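Side-chain contact in endo-beta-1,4-glucanase (PDB 5XBU), which probably hydrolyses internal beta-1,4-glucosidic bonds of cellulose, as a snail endoglucanase of glycoside hydrolase family 45: residues 62-67 with 162-167. Residues are numbered along the deposited sequence; the frame is centred on the assembly and turned at random.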
# COMPACT_ATOMS: atom_id res chain seq x y z
N GLU A 62 0.04 8.67 -1.75
CA GLU A 62 -0.96 9.69 -1.45
C GLU A 62 -2.09 9.77 -2.48
O GLU A 62 -3.26 9.89 -2.09
CB GLU A 62 -0.23 11.03 -1.37
CG GLU A 62 -1.08 12.22 -0.97
CD GLU A 62 -0.26 13.47 -0.78
OE1 GLU A 62 -0.84 14.55 -1.01
OE2 GLU A 62 0.93 13.41 -0.40
N ARG A 63 -1.77 9.81 -3.77
CA ARG A 63 -2.83 10.03 -4.75
C ARG A 63 -3.79 8.86 -4.86
O ARG A 63 -4.97 9.07 -5.17
CB ARG A 63 -2.24 10.44 -6.10
CG ARG A 63 -1.59 11.81 -6.09
CD ARG A 63 -2.63 12.98 -6.05
NE ARG A 63 -1.89 14.25 -5.94
CZ ARG A 63 -1.46 14.77 -4.80
NH1 ARG A 63 -1.84 14.26 -3.64
NH2 ARG A 63 -0.61 15.79 -4.84
N TYR A 64 -3.36 7.62 -4.58
CA TYR A 64 -4.33 6.54 -4.43
C TYR A 64 -5.08 6.67 -3.11
O TYR A 64 -6.31 6.54 -3.07
CB TYR A 64 -3.69 5.15 -4.56
CG TYR A 64 -4.68 4.06 -4.27
CD1 TYR A 64 -5.75 3.80 -5.12
CD2 TYR A 64 -4.60 3.34 -3.09
CE1 TYR A 64 -6.69 2.85 -4.82
CE2 TYR A 64 -5.54 2.41 -2.77
CZ TYR A 64 -6.59 2.15 -3.62
OH TYR A 64 -7.51 1.20 -3.24
N PHE A 65 -4.35 6.92 -2.02
CA PHE A 65 -4.96 7.08 -0.71
C PHE A 65 -6.18 7.99 -0.74
O PHE A 65 -7.21 7.66 -0.13
CB PHE A 65 -3.92 7.63 0.26
CG PHE A 65 -4.47 7.94 1.61
CD1 PHE A 65 -4.65 6.94 2.54
CD2 PHE A 65 -4.79 9.24 1.98
CE1 PHE A 65 -5.15 7.22 3.80
CE2 PHE A 65 -5.28 9.52 3.23
CZ PHE A 65 -5.48 8.50 4.15
N ASP A 66 -6.07 9.13 -1.42
CA ASP A 66 -7.16 10.10 -1.48
C ASP A 66 -7.77 10.22 -2.87
O ASP A 66 -8.36 11.26 -3.18
CB ASP A 66 -6.75 11.47 -0.96
CG ASP A 66 -7.96 12.34 -0.62
OD1 ASP A 66 -9.00 11.78 -0.18
OD2 ASP A 66 -7.84 13.57 -0.81
N ASP A 67 -7.67 9.19 -3.70
CA ASP A 67 -8.34 9.16 -5.00
C ASP A 67 -8.14 10.45 -5.80
O ASP A 67 -9.10 11.07 -6.27
CB ASP A 67 -9.83 8.83 -4.87
CG ASP A 67 -10.52 8.62 -6.20
OD1 ASP A 67 -9.87 8.09 -7.13
OD2 ASP A 67 -11.70 8.98 -6.32
N TRP A 162 -1.78 -5.66 -8.28
CA TRP A 162 -2.67 -5.16 -7.23
C TRP A 162 -4.09 -5.04 -7.75
O TRP A 162 -4.33 -4.71 -8.92
CB TRP A 162 -2.17 -3.81 -6.67
CG TRP A 162 -2.55 -2.59 -7.48
CD1 TRP A 162 -1.97 -2.07 -8.61
CD2 TRP A 162 -3.66 -1.72 -7.19
NE1 TRP A 162 -2.65 -0.96 -9.03
CE2 TRP A 162 -3.69 -0.73 -8.18
CE3 TRP A 162 -4.63 -1.69 -6.18
CZ2 TRP A 162 -4.63 0.28 -8.18
CZ3 TRP A 162 -5.54 -0.69 -6.17
CH2 TRP A 162 -5.55 0.29 -7.18
N GLU A 163 -5.05 -5.30 -6.87
CA GLU A 163 -6.44 -4.99 -7.17
C GLU A 163 -7.18 -4.74 -5.88
O GLU A 163 -6.83 -5.27 -4.84
CB GLU A 163 -7.19 -6.08 -7.94
CG GLU A 163 -7.16 -7.41 -7.21
CD GLU A 163 -8.00 -8.51 -7.86
OE1 GLU A 163 -7.83 -9.69 -7.49
OE2 GLU A 163 -8.84 -8.20 -8.71
N GLU A 164 -8.23 -3.94 -5.96
CA GLU A 164 -9.12 -3.76 -4.82
C GLU A 164 -10.01 -4.98 -4.68
O GLU A 164 -10.48 -5.54 -5.67
CB GLU A 164 -10.01 -2.55 -4.98
CG GLU A 164 -9.35 -1.29 -4.58
CD GLU A 164 -10.28 -0.07 -4.62
OE1 GLU A 164 -11.53 -0.18 -4.62
OE2 GLU A 164 -9.70 1.02 -4.60
N VAL A 165 -10.26 -5.38 -3.44
CA VAL A 165 -11.12 -6.53 -3.15
C VAL A 165 -11.96 -6.18 -1.94
O VAL A 165 -11.57 -5.35 -1.11
CB VAL A 165 -10.28 -7.80 -2.86
CG1 VAL A 165 -9.45 -8.18 -4.05
CG2 VAL A 165 -9.36 -7.62 -1.66
N PRO A 166 -13.10 -6.83 -1.77
CA PRO A 166 -13.83 -6.69 -0.51
C PRO A 166 -12.93 -7.09 0.66
O PRO A 166 -12.18 -8.06 0.60
CB PRO A 166 -15.00 -7.66 -0.66
CG PRO A 166 -15.14 -7.87 -2.10
CD PRO A 166 -13.79 -7.72 -2.72
N CYS A 167 -13.02 -6.35 1.76
CA CYS A 167 -12.20 -6.70 2.91
C CYS A 167 -12.68 -7.99 3.57
O CYS A 167 -13.88 -8.22 3.68
CB CYS A 167 -12.20 -5.60 3.97
SG CYS A 167 -11.33 -4.09 3.48
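Tyr64 OH gives a short hydrogen bond of 2.6 Å to Glu164 OE2, the only hydrogen bond between residues 62-67 and 162-167. The carboxylate oxygen lies at the edge of the phenol ring, close to its plane, and is itself approached on its anti side, 32° out of the carboxylate plane; ring and carboxylate are strongly turned from each other. Tyr64 carries its ring out from the helix towards the strand on the trans side of its chi1 (174°), and the two backbones stay apart, the nearest CA atoms, those of Tyr64 and Glu164, being 11.4 Å from each other. Glu164 answers with a chain extended beyond CG, and its other oxygen, OE1, forms a salt bridge with Lys80. Two places back on the same strand, Trp162 points the edge of its six-membered ring at the face of the phenol in a T-shaped stack, the centroids 5.1 Å apart and the planes at 71°. The closest touch is Trp162 CH2 to Tyr64 CE1, 3.7 Å, and Trp162 CZ3 lies 4.0 Å from Tyr64 CZ. At the far end of the indole, NE1 is hydrogen-bonded to Glu138 OE2, a bond that limits how the ring can turn. Val82 of strand 81-86 and Val139 of a loop touch both side chains, and the contact joins the helix 62-65 to a strand of the double-psi beta-barrel expected for family 45. Behind Tyr64 the short helix closes in a Schellman motif with Asp67, at positive phi, as its C-prime residue, and Asp67 N bonds to Tyr64 O at 3.0 Å. The phenol is thus held by its hydroxyl and by one face, while Lys80 and the tyrosine proton would both be expected to stabilise Glu164 as a carboxylate.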